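Local coordinates for protein dephospho-CoA kinase (Campylobacter jejuni subsp. jejuni serotype O:2, PDB 4ZO4) that probably catalyses the last step of coenzyme A synthesis, the ATP-dependent phosphorylation of the 3'-hydroxyl group of dephospho-CoA, at residues Ser55-Lys60 and Gly75-Asn80; His40-Glu45 and His93-Ala98; Ile22-Ser27 and Asp187-Cys192; Ile33-Ile38 and Leu120-Gly125. One frame throughout, in Å; residues are numbered along the deposited sequence.

Overall arrangement
Interactions 3 and 4 lie at the parallel-sheet core of the P-loop kinase fold, interaction 3 between two flanking helices; interactions 1 and 2 are in its helical part. Along the chain the loops nest: interaction 3 closes the widest, from helix 15-27 to helix 185-200, and contains interactions 4, 2 and 1 in turn. Helix 35-45 is common to interactions 2 and 4, about 10 Å apart between centres and meeting through a probable hydrogen bond from His93 to Glu123. Interactions 1 and 3 are the most distant, about 41 Å between centres. Interactions 1, 2 and 4 touch the second subunit; interaction 3, between the helix after the predicted ATP-binding loop and the C-terminal helix, touches no other chain.

Interaction 1: residues Ser55-Lys60 and Gly75-Asn80; sequences SPFSLK and GEIVFN
In the helical part of this P-loop kinase, a short 3-10 turn that follows helix 47-54 is laid against helix 71-80, with Phe57 and Ser58 meeting Ile77. The case illustrates how one branched aliphatic residue can join a turn to a helix without any hydrogen bond between them. Both branches of Ile77 are used. Its CG2 methyl, anti to the backbone N (CG1 at chi1 -75° lies beside that N), comes within 3.7 Å of Phe57 CB and also meets the root of the ring, with Ile77 CG2 4.0 Å from Phe57 CG. The other branch reaches the next residue, Ile77 CD1 standing 4.1 Å from Ser58 CB. The side chains of Phe57 and Ile77 cross at about a right angle, and the ring then runs off away from the helix, so its base does the touching. In the 3-10 turn the backbone N of Ser58 donates to Ser55 O (3.1 Å); just after it Ser58 OG accepts from Lys60 N at 2.7 Å with an angle of 151°, an ST turn. Beyond the contact, helix 82-109 closes one flank, where Ile77 packs on Ala84 and Phe57 on Glu83. Arg161 of the second subunit lies against Phe57, and Glu76 forms a salt bridge with Arg71 of that subunit, so this loop-to-helix contact borders the interface.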
# COMPACT_ATOMS: atom_id res chain seq x y z
N SER A 55 -16.02 16.76 -8.48
CA SER A 55 -17.25 16.65 -9.25
C SER A 55 -17.14 15.70 -10.44
O SER A 55 -18.08 14.94 -10.67
CB SER A 55 -17.78 18.02 -9.71
OG SER A 55 -16.89 18.64 -10.62
N PRO A 56 -16.00 15.69 -11.16
CA PRO A 56 -15.94 14.68 -12.26
C PRO A 56 -16.00 13.19 -11.86
O PRO A 56 -15.92 12.33 -12.73
CB PRO A 56 -14.59 14.97 -12.97
CG PRO A 56 -13.83 15.89 -12.08
CD PRO A 56 -14.85 16.61 -11.21
N PHE A 57 -16.07 12.89 -10.55
CA PHE A 57 -16.18 11.50 -10.09
C PHE A 57 -17.61 11.06 -9.83
O PHE A 57 -17.88 9.87 -9.66
CB PHE A 57 -15.38 11.31 -8.81
CG PHE A 57 -13.91 11.37 -9.00
CD1 PHE A 57 -13.22 10.27 -9.47
CD2 PHE A 57 -13.21 12.52 -8.70
CE1 PHE A 57 -11.85 10.32 -9.64
CE2 PHE A 57 -11.84 12.58 -8.85
CZ PHE A 57 -11.16 11.48 -9.33
N SER A 58 -18.51 12.03 -9.77
CA SER A 58 -19.90 11.76 -9.44
C SER A 58 -20.78 12.59 -10.35
O SER A 58 -20.34 13.56 -10.94
CB SER A 58 -20.18 12.11 -7.99
OG SER A 58 -21.56 11.98 -7.68
N LEU A 59 -22.02 12.14 -10.48
CA LEU A 59 -23.08 12.91 -11.13
C LEU A 59 -23.74 13.79 -10.09
O LEU A 59 -24.42 14.76 -10.43
CB LEU A 59 -24.13 11.98 -11.76
CG LEU A 59 -23.66 11.04 -12.89
CD1 LEU A 59 -24.84 10.22 -13.42
CD2 LEU A 59 -22.96 11.80 -14.02
N LYS A 60 -23.53 13.45 -8.82
CA LYS A 60 -24.18 14.14 -7.71
C LYS A 60 -23.51 15.47 -7.47
O LYS A 60 -22.62 15.88 -8.23
CB LYS A 60 -24.15 13.27 -6.44
CG LYS A 60 -24.73 11.87 -6.64
CD LYS A 60 -26.14 11.88 -7.25
CE LYS A 60 -26.56 10.51 -7.75
NZ LYS A 60 -25.98 10.18 -9.08
N GLY A 75 -16.86 11.27 0.94
CA GLY A 75 -16.41 9.97 1.44
C GLY A 75 -16.83 8.77 0.59
O GLY A 75 -16.10 7.77 0.50
N GLU A 76 -18.00 8.83 -0.05
CA GLU A 76 -18.38 7.76 -0.97
C GLU A 76 -17.47 7.77 -2.17
O GLU A 76 -17.10 6.72 -2.69
CB GLU A 76 -19.84 7.88 -1.41
CG GLU A 76 -20.80 7.62 -0.24
CD GLU A 76 -22.28 7.82 -0.59
OE1 GLU A 76 -23.10 7.67 0.34
OE2 GLU A 76 -22.61 8.12 -1.76
N ILE A 77 -17.10 8.97 -2.62
CA ILE A 77 -16.25 9.07 -3.80
C ILE A 77 -14.90 8.42 -3.52
O ILE A 77 -14.45 7.56 -4.28
CB ILE A 77 -16.05 10.54 -4.23
CG1 ILE A 77 -17.29 11.09 -4.89
CG2 ILE A 77 -14.88 10.66 -5.18
CD1 ILE A 77 -17.15 12.54 -5.30
N VAL A 78 -14.28 8.83 -2.41
CA VAL A 78 -12.92 8.38 -2.08
C VAL A 78 -12.94 6.93 -1.60
O VAL A 78 -11.93 6.23 -1.67
CB VAL A 78 -12.19 9.30 -1.03
CG1 VAL A 78 -11.85 10.64 -1.63
CG2 VAL A 78 -13.01 9.47 0.24
N PHE A 79 -14.05 6.47 -1.08
CA PHE A 79 -14.13 5.05 -0.77
C PHE A 79 -14.22 4.25 -2.09
O PHE A 79 -13.56 3.23 -2.24
CB PHE A 79 -15.31 4.74 0.15
CG PHE A 79 -15.49 3.27 0.41
CD1 PHE A 79 -14.61 2.57 1.25
CD2 PHE A 79 -16.53 2.56 -0.22
CE1 PHE A 79 -14.77 1.20 1.46
CE2 PHE A 79 -16.68 1.20 -0.01
CZ PHE A 79 -15.80 0.52 0.82
N ASN A 80 -15.01 4.72 -3.05
CA ASN A 80 -15.15 4.04 -4.36
C ASN A 80 -14.04 4.26 -5.37
O ASN A 80 -14.00 3.59 -6.40
CB ASN A 80 -16.43 4.49 -5.05
CG ASN A 80 -17.66 4.18 -4.25
OD1 ASN A 80 -17.68 3.22 -3.47
ND2 ASN A 80 -18.67 5.01 -4.39

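Interaction 2: residues His40-Glu45 and His93-Ala98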
# COMPACT_ATOMS: atom_id res chain seq x y z
N HIS A 40 -11.71 19.08 9.66
CA HIS A 40 -13.05 19.19 9.12
C HIS A 40 -13.23 20.58 8.50
O HIS A 40 -13.87 20.73 7.44
CB HIS A 40 -14.07 18.86 10.22
CG HIS A 40 -15.50 19.06 9.82
ND1 HIS A 40 -16.51 19.24 10.73
CD2 HIS A 40 -16.09 19.15 8.60
CE1 HIS A 40 -17.66 19.41 10.10
NE2 HIS A 40 -17.43 19.36 8.80
N LYS A 41 -12.60 21.58 9.12
CA LYS A 41 -12.71 22.97 8.66
C LYS A 41 -11.92 23.22 7.35
O LYS A 41 -12.20 24.18 6.62
CB LYS A 41 -12.25 23.94 9.78
CG LYS A 41 -13.15 25.17 9.97
CD LYS A 41 -12.63 26.42 9.26
CE LYS A 41 -13.67 27.52 9.11
NZ LYS A 41 -14.47 27.33 7.87
N ILE A 42 -10.94 22.37 7.04
CA ILE A 42 -10.18 22.51 5.80
C ILE A 42 -11.10 22.20 4.60
O ILE A 42 -11.09 22.95 3.60
CB ILE A 42 -8.95 21.59 5.77
CG1 ILE A 42 -7.82 22.14 6.65
CG2 ILE A 42 -8.43 21.40 4.35
CD1 ILE A 42 -7.58 23.62 6.53
N LEU A 43 -11.89 21.14 4.72
CA LEU A 43 -12.87 20.79 3.69
C LEU A 43 -13.84 21.92 3.38
O LEU A 43 -14.16 22.15 2.22
CB LEU A 43 -13.65 19.55 4.07
CG LEU A 43 -12.76 18.33 4.31
CD1 LEU A 43 -13.64 17.12 4.55
CD2 LEU A 43 -11.77 18.08 3.17
N ASP A 44 -14.30 22.64 4.42
CA ASP A 44 -15.23 23.76 4.23
C ASP A 44 -14.55 25.01 3.72
O ASP A 44 -15.15 25.76 2.95
CB ASP A 44 -15.96 24.10 5.54
CG ASP A 44 -17.03 23.06 5.93
OD1 ASP A 44 -17.95 22.78 5.12
OD2 ASP A 44 -16.98 22.56 7.07
N GLU A 45 -13.33 25.30 4.15
CA GLU A 45 -12.64 26.51 3.63
C GLU A 45 -12.32 26.34 2.16
O GLU A 45 -12.18 27.32 1.46
CB GLU A 45 -11.32 26.78 4.35
CG GLU A 45 -11.44 27.34 5.76
CD GLU A 45 -10.09 27.37 6.48
OE1 GLU A 45 -9.12 27.93 5.90
OE2 GLU A 45 -10.01 26.84 7.62
N HIS A 93 -3.47 17.17 3.32
CA HIS A 93 -2.31 17.01 4.18
C HIS A 93 -1.52 18.30 4.43
O HIS A 93 -1.31 18.66 5.59
CB HIS A 93 -1.37 15.91 3.69
CG HIS A 93 -1.91 14.52 3.85
ND1 HIS A 93 -1.27 13.41 3.32
CD2 HIS A 93 -3.01 14.05 4.47
CE1 HIS A 93 -1.94 12.32 3.64
NE2 HIS A 93 -3.02 12.68 4.32
N PRO A 94 -1.05 18.98 3.37
CA PRO A 94 -0.28 20.21 3.69
C PRO A 94 -1.14 21.34 4.33
O PRO A 94 -0.62 22.14 5.13
CB PRO A 94 0.27 20.63 2.34
CG PRO A 94 -0.62 19.96 1.31
CD PRO A 94 -1.05 18.68 1.93
N LYS A 95 -2.42 21.38 4.02
CA LYS A 95 -3.34 22.37 4.59
C LYS A 95 -3.64 22.09 6.04
O LYS A 95 -3.76 23.03 6.85
CB LYS A 95 -4.67 22.39 3.83
CG LYS A 95 -4.55 23.05 2.49
CD LYS A 95 -5.74 22.73 1.60
CE LYS A 95 -5.61 23.31 0.19
NZ LYS A 95 -4.87 22.42 -0.75
N ILE A 96 -3.75 20.81 6.38
CA ILE A 96 -3.96 20.44 7.78
C ILE A 96 -2.67 20.72 8.59
O ILE A 96 -2.71 21.37 9.65
CB ILE A 96 -4.45 18.98 7.93
CG1 ILE A 96 -5.70 18.68 7.08
CG2 ILE A 96 -4.84 18.75 9.36
CD1 ILE A 96 -6.04 17.20 6.87
N ARG A 97 -1.54 20.26 8.05
CA ARG A 97 -0.22 20.45 8.63
C ARG A 97 0.14 21.91 8.94
O ARG A 97 0.74 22.19 9.96
CB ARG A 97 0.82 19.85 7.68
CG ARG A 97 2.29 20.01 8.07
CD ARG A 97 2.79 18.85 8.92
NE ARG A 97 4.14 19.09 9.44
CZ ARG A 97 4.72 18.37 10.40
NH1 ARG A 97 4.08 17.36 10.98
NH2 ARG A 97 5.96 18.67 10.79
N ALA A 98 -0.23 22.84 8.08
CA ALA A 98 0.14 24.26 8.29
C ALA A 98 -0.83 24.96 9.21
O ALA A 98 -0.44 25.88 9.93
CB ALA A 98 0.23 25.00 6.96
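Ile42 sets its CG1 beside the backbone N (chi1 -76°) and turns CD1 back with chi2 at -43°, which gathers CG1, CG2 and CD1 into one compact surface directed at Lys95 and Ile96. This is helix-to-helix packing, helix 35-45 against the long helix 82-109, and it shows how one aliphatic side chain can serve two successive residues of a partner helix. Against Lys95 it meets the aliphatic part of the chain: Ile42 CG2 is 3.9 Å from Lys95 CB and 4.1 Å from Lys95 CD. The CD1 methyl comes up to the backbone as well, Ile42 CD1 lying 3.9 Å from Lys95 O. Past these carbons the lysine leads away, extended as far as CE and bent at its last torsion (chi4 86°), and its NZ is engaged by its own helix: it donates to the carbonyl of Phe91 and makes a cation-pi contact with the ring of the same residue. The charged end thus probably stays apart from the buried isoleucine. Helix 82-109 is kinked here, where neither Pro94, which has no N-H, nor Lys95 N bonds to the preceding turn. On the side of the second subunit, its Phe79 packs on Leu43 and its Asn80 on Ile96. The two isoleucines meet through methylene carbons, Ile42 CG1 standing 4.1 Å from Ile96 CG1.

Interaction 3: residues Ile22-Ser27 and Asp187-Cys192; sequences IEIANS and DFRQEC
Ile24 extends the end of its side chain into the angle between Arg189 and Cys192, residues one helical turn apart on helix 185-200. Its CD1 methyl is 3.9 Å from Arg189 CB and equally near Arg189 CA, so it rests on the backbone of that helix as much as on the side chain. The same methyl, Ile24 CD1, also lies 4.1 Å from Cys192 CB, with Ile24 CG2 4.2 Å from that Cys192 CB. The side chains of Ile24 and Arg189 cross at about a right angle: the arginine contributes its root, and from CG to NE its chain is extended along an exposed flank. Val193 and Ile196, on the same helix, also touch Ile24 directly, and with Arg189 and Cys192 they give the spacing of a knob set into a hole of four residues. With chi1 at -65° the sulfur of Cys192 lies beside the backbone N, and Cys192 SG is 3.5 Å above one face of the Phe188 ring, offset toward the rim. On the first helix, Ser27 OG donates to Ile24 O at 2.9 Å, from a position tilted 34° out of the carbonyl plane, a side-chain bond that spends the hydroxyl on the helix itself. Further out, Phe188 packs on Thr20, predicted to bind ATP, and on Ile179 of strand 177-179, while Cys192 touches Phe21. All this is consistent with a P-loop kinase fold, in which a Walker A loop leads into helix 15-27, here packed against the C-terminal helix.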
# COMPACT_ATOMS: atom_id res chain seq x y z
N ILE A 22 -8.98 15.28 27.79
CA ILE A 22 -9.21 16.67 27.32
C ILE A 22 -10.29 17.41 28.11
O ILE A 22 -10.15 18.60 28.39
CB ILE A 22 -9.53 16.67 25.81
CG1 ILE A 22 -8.25 16.31 25.02
CG2 ILE A 22 -10.12 18.01 25.37
CD1 ILE A 22 -7.14 17.35 25.09
N GLU A 23 -11.36 16.71 28.49
CA GLU A 23 -12.38 17.30 29.33
C GLU A 23 -11.75 17.76 30.65
O GLU A 23 -12.01 18.86 31.12
CB GLU A 23 -13.51 16.30 29.60
CG GLU A 23 -14.43 16.73 30.73
CD GLU A 23 -14.90 18.17 30.58
OE1 GLU A 23 -15.59 18.47 29.58
OE2 GLU A 23 -14.57 19.01 31.46
N ILE A 24 -10.92 16.91 31.22
CA ILE A 24 -10.20 17.22 32.46
C ILE A 24 -9.13 18.32 32.26
O ILE A 24 -8.96 19.17 33.11
CB ILE A 24 -9.60 15.91 33.04
CG1 ILE A 24 -10.74 15.00 33.54
CG2 ILE A 24 -8.59 16.21 34.15
CD1 ILE A 24 -10.43 13.51 33.57
N ALA A 25 -8.42 18.31 31.14
CA ALA A 25 -7.42 19.34 30.88
C ALA A 25 -8.05 20.74 30.75
O ALA A 25 -7.47 21.75 31.19
CB ALA A 25 -6.63 18.99 29.64
N ASN A 26 -9.23 20.80 30.13
CA ASN A 26 -9.96 22.05 29.98
C ASN A 26 -10.38 22.57 31.32
O ASN A 26 -10.11 23.72 31.68
CB ASN A 26 -11.21 21.87 29.12
CG ASN A 26 -10.93 21.84 27.63
OD1 ASN A 26 -11.79 21.45 26.85
ND2 ASN A 26 -9.74 22.26 27.23
N SER A 27 -11.05 21.70 32.08
CA SER A 27 -11.58 22.11 33.38
C SER A 27 -10.42 22.65 34.21
O SER A 27 -10.49 23.76 34.70
CB SER A 27 -12.35 20.98 34.05
OG SER A 27 -11.53 19.86 34.30
N ASP A 187 -10.66 5.90 38.52
CA ASP A 187 -9.22 5.77 38.64
C ASP A 187 -8.51 6.39 37.42
O ASP A 187 -7.48 7.03 37.55
CB ASP A 187 -8.88 4.29 38.78
CG ASP A 187 -7.46 4.06 39.24
OD1 ASP A 187 -7.15 4.48 40.37
OD2 ASP A 187 -6.67 3.42 38.49
N PHE A 188 -9.07 6.19 36.23
CA PHE A 188 -8.48 6.77 35.04
C PHE A 188 -8.46 8.29 35.16
O PHE A 188 -7.43 8.91 34.87
CB PHE A 188 -9.22 6.34 33.78
CG PHE A 188 -8.85 7.14 32.56
CD1 PHE A 188 -7.52 7.25 32.17
CD2 PHE A 188 -9.83 7.78 31.81
CE1 PHE A 188 -7.16 7.99 31.05
CE2 PHE A 188 -9.48 8.53 30.69
CZ PHE A 188 -8.14 8.64 30.32
N ARG A 189 -9.58 8.87 35.59
CA ARG A 189 -9.68 10.33 35.73
C ARG A 189 -8.65 10.90 36.69
O ARG A 189 -8.16 12.01 36.48
CB ARG A 189 -11.07 10.76 36.24
CG ARG A 189 -12.26 10.16 35.51
CD ARG A 189 -13.56 10.94 35.75
NE ARG A 189 -14.68 10.17 35.22
CZ ARG A 189 -15.71 10.65 34.52
NH1 ARG A 189 -15.80 11.95 34.24
NH2 ARG A 189 -16.64 9.82 34.08
N GLN A 190 -8.35 10.18 37.77
CA GLN A 190 -7.40 10.67 38.75
C GLN A 190 -6.04 10.81 38.09
O GLN A 190 -5.36 11.84 38.25
CB GLN A 190 -7.28 9.73 39.96
CG GLN A 190 -6.74 10.41 41.22
CD GLN A 190 -6.05 9.44 42.17
OE1 GLN A 190 -6.50 9.21 43.30
NE2 GLN A 190 -4.96 8.86 41.72
N GLU A 191 -5.69 9.77 37.32
CA GLU A 191 -4.38 9.68 36.68
C GLU A 191 -4.16 10.87 35.75
O GLU A 191 -3.07 11.45 35.72
CB GLU A 191 -4.21 8.35 35.92
CG GLU A 191 -2.84 8.15 35.26
CD GLU A 191 -1.67 8.16 36.24
OE1 GLU A 191 -1.79 7.51 37.30
OE2 GLU A 191 -0.62 8.79 35.94
N CYS A 192 -5.18 11.23 35.00
CA CYS A 192 -5.08 12.41 34.16
C CYS A 192 -4.61 13.59 34.98
O CYS A 192 -3.63 14.26 34.61
CB CYS A 192 -6.42 12.68 33.48
SG CYS A 192 -6.87 11.34 32.35

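Interaction 4: residues Ile33-Ile38 and Leu120-Gly125; sequences ISADKI and LFFESG
Ala35 lies over one face of the Phe122 ring, where helix 35-45 leaves strand 31-34 in the parallel sheet of the P-loop kinase fold and faces a loop after strand 114-117. This is the tight part of the contact, a CH-pi interaction with Ala35 CB 4.1 Å from the ring centroid and 24° off the ring normal. Phe122 holds CG anti to its N (chi1 -155°), which directs the ring at this methyl, and Ala35 CB is 3.8 Å from Phe122 CZ. Ile118 and Pro119 pack on the same alanine. The looser side belongs to Asp36, exposed, oblique to the ring and with no hydrogen bond across the contact: the carboxylate and ring planes are 36° apart, and the two side chains slide past each other in opposite directions. Its side chain is about 5 Å from that of Lys18, predicted to bind ATP, so this flank borders the probable nucleotide site. Asn80 of the second subunit also packs on Phe122. Ser34, at the N-cap, caps the start of the helix with a weak bond, Lys37 N to Ser34 OG at 3.3 Å. At the exposed margin, Asp36 OD1 is 3.4 Å from Phe122 CE2.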
# COMPACT_ATOMS: atom_id res chain seq x y z
N ILE A 33 -6.33 22.27 21.34
CA ILE A 33 -6.90 22.37 19.97
C ILE A 33 -7.24 20.98 19.47
O ILE A 33 -6.61 19.99 19.88
CB ILE A 33 -5.96 23.09 18.98
CG1 ILE A 33 -4.66 22.31 18.76
CG2 ILE A 33 -5.63 24.49 19.50
CD1 ILE A 33 -3.58 23.10 18.07
N SER A 34 -8.25 20.87 18.65
CA SER A 34 -8.62 19.54 18.09
C SER A 34 -8.10 19.36 16.67
O SER A 34 -8.33 20.22 15.81
CB SER A 34 -10.12 19.34 18.13
OG SER A 34 -10.48 18.13 17.47
N ALA A 35 -7.41 18.25 16.42
CA ALA A 35 -6.86 17.96 15.08
C ALA A 35 -7.99 17.68 14.11
O ALA A 35 -8.00 18.26 13.03
CB ALA A 35 -5.88 16.79 15.11
N ASP A 36 -8.96 16.87 14.50
CA ASP A 36 -10.11 16.59 13.62
C ASP A 36 -10.98 17.79 13.33
O ASP A 36 -11.58 17.87 12.26
CB ASP A 36 -11.00 15.49 14.17
CG ASP A 36 -10.39 14.14 14.00
OD1 ASP A 36 -9.25 14.07 13.48
OD2 ASP A 36 -11.04 13.13 14.38
N LYS A 37 -11.08 18.73 14.26
CA LYS A 37 -11.90 19.90 14.00
C LYS A 37 -11.19 20.72 12.93
O LYS A 37 -11.75 21.00 11.87
CB LYS A 37 -12.16 20.69 15.29
CG LYS A 37 -13.03 19.95 16.31
CD LYS A 37 -14.53 20.13 16.04
CE LYS A 37 -15.41 19.53 17.14
NZ LYS A 37 -16.01 18.22 16.75
N ILE A 38 -9.92 21.03 13.18
CA ILE A 38 -9.09 21.68 12.15
C ILE A 38 -9.23 20.97 10.78
O ILE A 38 -9.41 21.62 9.75
CB ILE A 38 -7.62 21.72 12.55
CG1 ILE A 38 -7.43 22.67 13.73
CG2 ILE A 38 -6.78 22.24 11.42
CD1 ILE A 38 -6.13 22.46 14.49
N LEU A 120 -4.86 8.74 16.84
CA LEU A 120 -3.58 8.05 16.92
C LEU A 120 -2.91 7.93 15.57
O LEU A 120 -1.72 8.16 15.48
CB LEU A 120 -3.72 6.68 17.61
CG LEU A 120 -2.47 5.82 17.84
CD1 LEU A 120 -1.39 6.56 18.60
CD2 LEU A 120 -2.83 4.53 18.58
N PHE A 121 -3.65 7.55 14.52
CA PHE A 121 -3.02 7.35 13.19
C PHE A 121 -3.28 8.50 12.22
O PHE A 121 -3.64 8.30 11.09
CB PHE A 121 -3.45 6.01 12.58
CG PHE A 121 -3.06 4.82 13.41
CD1 PHE A 121 -3.90 4.36 14.42
CD2 PHE A 121 -1.86 4.16 13.18
CE1 PHE A 121 -3.55 3.28 15.19
CE2 PHE A 121 -1.50 3.08 13.95
CZ PHE A 121 -2.35 2.64 14.96
N PHE A 122 -3.04 9.73 12.67
CA PHE A 122 -3.36 10.92 11.91
C PHE A 122 -2.28 11.08 10.93
O PHE A 122 -1.15 10.73 11.20
CB PHE A 122 -3.35 12.14 12.82
CG PHE A 122 -4.19 13.29 12.35
CD1 PHE A 122 -3.64 14.53 12.17
CD2 PHE A 122 -5.56 13.13 12.13
CE1 PHE A 122 -4.41 15.60 11.78
CE2 PHE A 122 -6.35 14.19 11.72
CZ PHE A 122 -5.77 15.43 11.55
N GLU A 123 -2.61 11.69 9.80
CA GLU A 123 -1.83 11.59 8.61
C GLU A 123 -0.89 12.75 8.32
O GLU A 123 0.26 12.54 7.92
CB GLU A 123 -2.78 11.42 7.42
CG GLU A 123 -3.33 10.02 7.25
CD GLU A 123 -4.08 9.82 5.94
OE1 GLU A 123 -4.35 10.82 5.22
OE2 GLU A 123 -4.40 8.66 5.62
N SER A 124 -1.38 13.97 8.48
CA SER A 124 -0.79 15.09 7.73
C SER A 124 0.66 15.52 8.03
O SER A 124 1.10 16.59 7.60
CB SER A 124 -1.74 16.28 7.80
OG SER A 124 -2.95 15.94 7.14
N GLY A 125 1.41 14.67 8.72
CA GLY A 125 2.83 14.89 8.95
C GLY A 125 3.30 14.04 10.11
O GLY A 125 2.50 13.32 10.73